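Local coordinates for FEZ-1 protein (Fluoribacter gormanii, PDB 5WCK) that probably hydrolyses beta-lactam antibiotics as a monomeric zinc-dependent metallo-beta-lactamase of subclass B3, at residues Ile39-Glu44 with Ala78-Ile83; Val93-Val98 with Val127-Glu132. The protein carries 2 engineered substitutions. All blocks are in the same frame, centred on the assembly; numbering follows the deposited sequence.

Interaction 1: residues Ile39-Glu44 with Ala78-Ile83; sequences INSDLE and AGSELI
The Glu44 carboxylate is the flat group at the outer margin of this contact, and Leu82 lies against the chain that carries it: Leu82 CD1 touches Glu44 CG at 3.7 Å, the two side chains crossing at roughly a right angle. At the carboxylate itself, a water gives one hydrogen to Glu44 OE1 (2.6 Å) and the other to Ala78 O (2.8 Å), while Thr120 is a further partner of OE1. The second flat group is the Asp42 carbonyl. Gly79 N donates to Asp42 O over 2.8 Å, tilted out of the carbonyl plane. The N-H...O angle of 137° makes this a clearly bent bond. The methyl of Ala78 flanks the same oxygen.

Deeper in, Ser41 faces the start of helix 80-87. With chi1 at 53°, its hydroxyl stands between its own backbone N and carbonyl carbon, where Ser41 OG meets Ser80 OG at 2.7 Å in a hydrogen bond of undecided direction. Ser80 OG also bonds Ala77 O, and Ser41 OG makes a weak bond to His76 O, tying the pair of hydroxyls to the end of helix 74-77. This helix carries the last residues of the HxHxDH signature of the metallo-beta-lactamase fold, in which Asp75 and His76 are zinc ligands. The 39-44 loop thus packs as a second shell behind the metal site: the backbones of Ser41 and Asp42 bond to His76, and the Asp42 carboxylate, held by Ser27, comes about 8 Å from a zinc ion.

A side chain on Gly79 would point at the loop and collide with Ser41 O, so its absence allows the close approach; Ser41 CB lies 3.4 Å from Gly79 C. Ile83 completes the apolar side, its CD1 resting on Ser41 CB at 3.5 Å, and Val47 of helix 47-56 touches both Leu82 and Ile83.

Interaction 2: residues Val93-Val98 with Val127-Glu132; sequences VMDEDV and VLHDGE
The backbone of Leu128 is gripped at both its polar atoms: Leu128 N donates to Val93 O at 2.8 Å with an almost straight N-H...O angle of 175°, and Leu128 O receives Asp95 N at 2.9 Å. The first donor sits well above the Val93 carbonyl plane, and Val127 CA-H adds a weaker contact to the same oxygen. Beyond the backbone, a water spans Asp95 OD2 and His129 ND1, 2.8 Å from each, and lies in the plane of the imidazole at its edge. The carboxylate and ring planes are 64° apart, so the water rather than any stacking links the two groups. A second water receives a hydrogen from Asp130 N and donates to Glu96 OE1.

The backbone bonds pair strands 90-94 and 126-128 in parallel, the two strands of a beta-alpha-beta unit whose connection includes helix 95-103; the latter is an edge strand of its sheet within the chain. Met94 and Leu128 share one face, Val93 and Val127 the other. On the first, Met94 leaves with CG anti to its backbone N (chi1 -171°) and then bends twice, which swings SD onto the His129 backbone, 3.5 Å from His129 C. Met94 also touches Ala143, Leu145 and Thr154 of the second sheet, while Leu128 packs on Trp156. On the Val127 side, Val127 CG1 lies 3.6 Å from Asp95 CA, and Val98 CG2 from the helix approaches Val127 CG2 at 4.1 Å.

In the fold
Read from the N terminus, the chain leaves strand 35-39 into the loop of interaction 1, runs through helix 47-56, strand 64-68 and the zinc-binding stretch with His71, His73, Asp75 and His76, and closes that first loop at the start of helix 80-87. The helix leads directly into strand 90-94, where interaction 2 opens; it closes at strand 126-128 after helix 95-103 and a long connection. The two loops stand in series, neither nested nor crossed, with contact centres about 18 Å apart and nearest atoms about 7 Å. Interaction 1 ties the loop after a central strand to the start of the helix that follows these zinc ligands, and interaction 2 adds an edge strand to the same seven-stranded sheet.

Interaction 1: residues Ile39-Glu44 with Ala78-Ile83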
loop_
_atom_site.group_PDB
_atom_site.type_symbol
_atom_site.label_atom_id
_atom_site.label_comp_id
_atom_site.label_asym_id
_atom_site.label_seq_id
_atom_site.Cartn_x
_atom_site.Cartn_y
_atom_site.Cartn_z
ATOM N N ILE A 39 0.494 -5.073 -6.370
ATOM C CA ILE A 39 0.398 -4.553 -4.974
ATOM C C ILE A 39 -1.024 -4.002 -4.771
ATOM O O ILE A 39 -1.390 -3.136 -5.527
ATOM C CB ILE A 39 1.458 -3.464 -4.693
ATOM C CG1 ILE A 39 2.853 -3.869 -5.174
ATOM C CG2 ILE A 39 1.470 -3.145 -3.209
ATOM C CD1 ILE A 39 3.968 -2.952 -4.698
ATOM N N ASN A 40 -1.730 -4.578 -3.792
ATOM C CA ASN A 40 -3.102 -4.238 -3.324
ATOM C C ASN A 40 -4.183 -4.912 -4.185
ATOM O O ASN A 40 -4.289 -4.581 -5.314
ATOM C CB ASN A 40 -3.322 -2.751 -3.036
ATOM C CG ASN A 40 -2.396 -2.236 -1.956
ATOM O OD1 ASN A 40 -2.206 -2.873 -0.953
ATOM N ND2 ASN A 40 -1.840 -1.057 -2.158
ATOM N N SER A 41 -4.973 -5.789 -3.567
ATOM C CA SER A 41 -6.073 -6.512 -4.255
ATOM C C SER A 41 -7.394 -5.748 -4.084
ATOM O O SER A 41 -8.327 -6.070 -4.771
ATOM C CB SER A 41 -6.179 -7.900 -3.721
ATOM O OG SER A 41 -6.276 -7.841 -2.320
ATOM N N ASP A 42 -7.415 -4.767 -3.179
ATOM C CA ASP A 42 -8.572 -3.875 -3.008
ATOM C C ASP A 42 -9.814 -4.680 -2.601
ATOM O O ASP A 42 -9.721 -5.710 -1.954
ATOM C CB ASP A 42 -8.734 -2.999 -4.244
ATOM C CG ASP A 42 -7.482 -2.228 -4.628
ATOM O OD1 ASP A 42 -6.601 -2.086 -3.751
ATOM O OD2 ASP A 42 -7.415 -1.767 -5.788
ATOM N N LEU A 43 -10.999 -4.148 -2.914
ATOM C CA LEU A 43 -12.243 -4.864 -2.577
ATOM C C LEU A 43 -12.461 -6.003 -3.583
ATOM O O LEU A 43 -11.967 -5.937 -4.718
ATOM C CB LEU A 43 -13.416 -3.887 -2.644
ATOM C CG LEU A 43 -13.298 -2.632 -1.796
ATOM C CD1 LEU A 43 -14.465 -1.698 -2.081
ATOM C CD2 LEU A 43 -13.208 -2.975 -0.325
ATOM N N GLU A 44 -13.262 -7.003 -3.193
ATOM C CA GLU A 44 -13.624 -8.075 -4.128
ATOM C C GLU A 44 -14.173 -7.491 -5.432
ATOM O O GLU A 44 -13.844 -7.970 -6.526
ATOM C CB GLU A 44 -14.652 -9.015 -3.503
ATOM C CG GLU A 44 -14.076 -9.955 -2.481
ATOM C CD GLU A 44 -15.079 -10.997 -2.012
ATOM O OE1 GLU A 44 -14.896 -11.559 -0.912
ATOM O OE2 GLU A 44 -16.065 -11.215 -2.742
ATOM N N ALA A 78 -8.931 -7.289 0.617
ATOM C CA ALA A 78 -10.127 -8.188 0.546
ATOM C C ALA A 78 -10.121 -9.061 -0.715
ATOM O O ALA A 78 -10.614 -10.200 -0.680
ATOM C CB ALA A 78 -11.390 -7.383 0.593
ATOM N N GLY A 79 -9.583 -8.537 -1.809
ATOM C CA GLY A 79 -9.588 -9.227 -3.119
ATOM C C GLY A 79 -8.532 -10.314 -3.262
ATOM O O GLY A 79 -8.442 -10.930 -4.327
ATOM N N SER A 80 -7.711 -10.561 -2.235
ATOM C CA SER A 80 -6.501 -11.380 -2.402
ATOM C C SER A 80 -6.851 -12.833 -2.743
ATOM O O SER A 80 -6.218 -13.415 -3.622
ATOM C CB SER A 80 -5.580 -11.284 -1.234
ATOM O OG SER A 80 -5.032 -9.953 -1.155
ATOM N N GLU A 81 -7.844 -13.411 -2.059
ATOM C CA GLU A 81 -8.189 -14.830 -2.341
ATOM C C GLU A 81 -8.610 -14.986 -3.811
ATOM O O GLU A 81 -8.174 -15.944 -4.474
ATOM C CB GLU A 81 -9.244 -15.351 -1.374
ATOM C CG GLU A 81 -9.599 -16.818 -1.627
ATOM C CD GLU A 81 -8.463 -17.825 -1.580
ATOM O OE1 GLU A 81 -7.392 -17.525 -1.015
ATOM O OE2 GLU A 81 -8.667 -18.962 -2.101
ATOM N N LEU A 82 -9.453 -14.078 -4.318
ATOM C CA LEU A 82 -9.878 -14.116 -5.720
ATOM C C LEU A 82 -8.670 -14.054 -6.656
ATOM O O LEU A 82 -8.584 -14.793 -7.630
ATOM C CB LEU A 82 -10.811 -12.946 -6.029
ATOM C CG LEU A 82 -12.204 -13.027 -5.416
ATOM C CD1 LEU A 82 -12.870 -11.664 -5.506
ATOM C CD2 LEU A 82 -13.031 -14.094 -6.139
ATOM N N ILE A 83 -7.723 -13.155 -6.366
ATOM C CA ILE A 83 -6.546 -13.028 -7.230
ATOM C C ILE A 83 -5.746 -14.335 -7.215
ATOM O O ILE A 83 -5.283 -14.775 -8.258
ATOM C CB ILE A 83 -5.706 -11.796 -6.852
ATOM C CG1 ILE A 83 -6.519 -10.543 -7.194
ATOM C CG2 ILE A 83 -4.357 -11.828 -7.564
ATOM C CD1 ILE A 83 -5.846 -9.229 -6.945
HETATM O O HOH W 1 -13.009 -10.770 0.691
#

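Interaction 2: residues Val93-Val98 with Val127-Glu132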
loop_
_atom_site.group_PDB
_atom_site.type_symbol
_atom_site.label_atom_id
_atom_site.label_comp_id
_atom_site.label_asym_id
_atom_site.label_seq_id
_atom_site.Cartn_x
_atom_site.Cartn_y
_atom_site.Cartn_z
ATOM N N VAL A 93 3.344 -11.408 2.712
ATOM C CA VAL A 93 2.792 -10.487 3.725
ATOM C C VAL A 93 3.784 -10.369 4.893
ATOM O O VAL A 93 4.357 -11.342 5.373
ATOM C CB VAL A 93 1.402 -10.929 4.220
ATOM C CG1 VAL A 93 0.884 -10.011 5.308
ATOM C CG2 VAL A 93 0.388 -11.038 3.106
ATOM N N MET A 94 3.980 -9.126 5.366
ATOM C CA MET A 94 4.769 -8.807 6.549
ATOM C C MET A 94 4.241 -9.607 7.759
ATOM O O MET A 94 3.051 -9.600 8.035
ATOM C CB MET A 94 4.659 -7.308 6.845
ATOM C CG MET A 94 5.602 -6.779 7.922
ATOM S SD MET A 94 7.385 -6.906 7.583
ATOM C CE MET A 94 7.531 -5.651 6.310
ATOM N N ASP A 95 5.180 -10.250 8.462
ATOM C CA ASP A 95 4.983 -11.118 9.618
ATOM C C ASP A 95 3.854 -10.607 10.518
ATOM O O ASP A 95 2.894 -11.345 10.805
ATOM C CB ASP A 95 6.306 -11.284 10.355
ATOM C CG ASP A 95 6.303 -12.317 11.476
ATOM O OD1 ASP A 95 5.400 -13.188 11.483
ATOM O OD2 ASP A 95 7.239 -12.271 12.302
ATOM N N GLU A 96 3.964 -9.355 10.961
ATOM C CA GLU A 96 3.061 -8.814 11.975
ATOM C C GLU A 96 1.613 -8.701 11.487
ATOM O O GLU A 96 0.691 -8.594 12.342
ATOM C CB GLU A 96 3.558 -7.449 12.445
ATOM C CG GLU A 96 4.829 -7.491 13.296
ATOM C CD GLU A 96 6.183 -7.632 12.599
ATOM O OE1 GLU A 96 6.237 -7.796 11.332
ATOM O OE2 GLU A 96 7.218 -7.608 13.316
ATOM N N ASP A 97 1.375 -8.715 10.161
ATOM C CA ASP A 97 0.017 -8.668 9.623
ATOM C C ASP A 97 -0.540 -10.034 9.153
ATOM O O ASP A 97 -1.663 -10.102 8.715
ATOM C CB ASP A 97 -0.089 -7.668 8.475
ATOM C CG ASP A 97 -0.489 -6.264 8.890
ATOM O OD1 ASP A 97 -0.748 -6.035 10.103
ATOM O OD2 ASP A 97 -0.510 -5.404 7.984
ATOM N N VAL A 98 0.254 -11.107 9.248
ATOM C CA VAL A 98 -0.145 -12.430 8.733
ATOM C C VAL A 98 -1.393 -12.928 9.466
ATOM O O VAL A 98 -2.318 -13.439 8.816
ATOM C CB VAL A 98 1.011 -13.425 8.812
ATOM C CG1 VAL A 98 0.527 -14.859 8.556
ATOM C CG2 VAL A 98 2.113 -13.031 7.828
ATOM N N VAL A 127 6.149 -15.350 4.299
ATOM C CA VAL A 127 6.114 -14.369 5.361
ATOM C C VAL A 127 7.323 -13.442 5.231
ATOM O O VAL A 127 8.477 -13.904 5.169
ATOM C CB VAL A 127 6.101 -15.053 6.733
ATOM C CG1 VAL A 127 6.164 -14.030 7.853
ATOM C CG2 VAL A 127 4.885 -15.948 6.865
ATOM N N LEU A 128 7.063 -12.133 5.225
ATOM C CA LEU A 128 8.143 -11.146 5.073
ATOM C C LEU A 128 8.535 -10.513 6.410
ATOM O O LEU A 128 7.830 -10.616 7.406
ATOM C CB LEU A 128 7.701 -10.059 4.094
ATOM C CG LEU A 128 7.324 -10.544 2.695
ATOM C CD1 LEU A 128 6.750 -9.410 1.869
ATOM C CD2 LEU A 128 8.496 -11.203 1.986
ATOM N N HIS A 129 9.692 -9.842 6.395
ATOM C CA HIS A 129 10.254 -9.198 7.577
ATOM C C HIS A 129 10.780 -7.821 7.194
ATOM O O HIS A 129 11.011 -7.564 6.042
ATOM C CB HIS A 129 11.350 -10.077 8.206
ATOM C CG HIS A 129 10.889 -11.481 8.389
ATOM N ND1 HIS A 129 10.245 -11.901 9.539
ATOM C CD2 HIS A 129 10.888 -12.540 7.541
ATOM C CE1 HIS A 129 9.901 -13.170 9.406
ATOM N NE2 HIS A 129 10.293 -13.585 8.191
ATOM N N ASP A 130 11.022 -6.977 8.195
ATOM C CA ASP A 130 11.487 -5.623 7.949
ATOM C C ASP A 130 12.784 -5.636 7.142
ATOM O O ASP A 130 13.762 -6.313 7.527
ATOM C CB ASP A 130 11.721 -4.888 9.268
ATOM C CG ASP A 130 11.875 -3.389 9.185
ATOM O OD1 ASP A 130 11.647 -2.793 8.101
ATOM O OD2 ASP A 130 12.213 -2.809 10.251
ATOM N N GLY A 131 12.802 -4.884 6.039
ATOM C CA GLY A 131 13.994 -4.726 5.216
ATOM C C GLY A 131 14.184 -5.855 4.197
ATOM O O GLY A 131 15.134 -5.816 3.389
ATOM N N GLU A 132 13.265 -6.830 4.159
ATOM C CA GLU A 132 13.392 -7.973 3.245
ATOM C C GLU A 132 13.063 -7.555 1.807
ATOM O O GLU A 132 12.202 -6.726 1.562
ATOM C CB GLU A 132 12.455 -9.105 3.650
ATOM C CG GLU A 132 12.684 -10.388 2.901
ATOM C CD GLU A 132 12.045 -11.599 3.536
ATOM O OE1 GLU A 132 12.275 -12.716 3.024
ATOM O OE2 GLU A 132 11.335 -11.432 4.518
HETATM O O HOH W 2 9.197 -10.407 11.670
HETATM O O HOH W 3 9.088 -7.830 10.687
#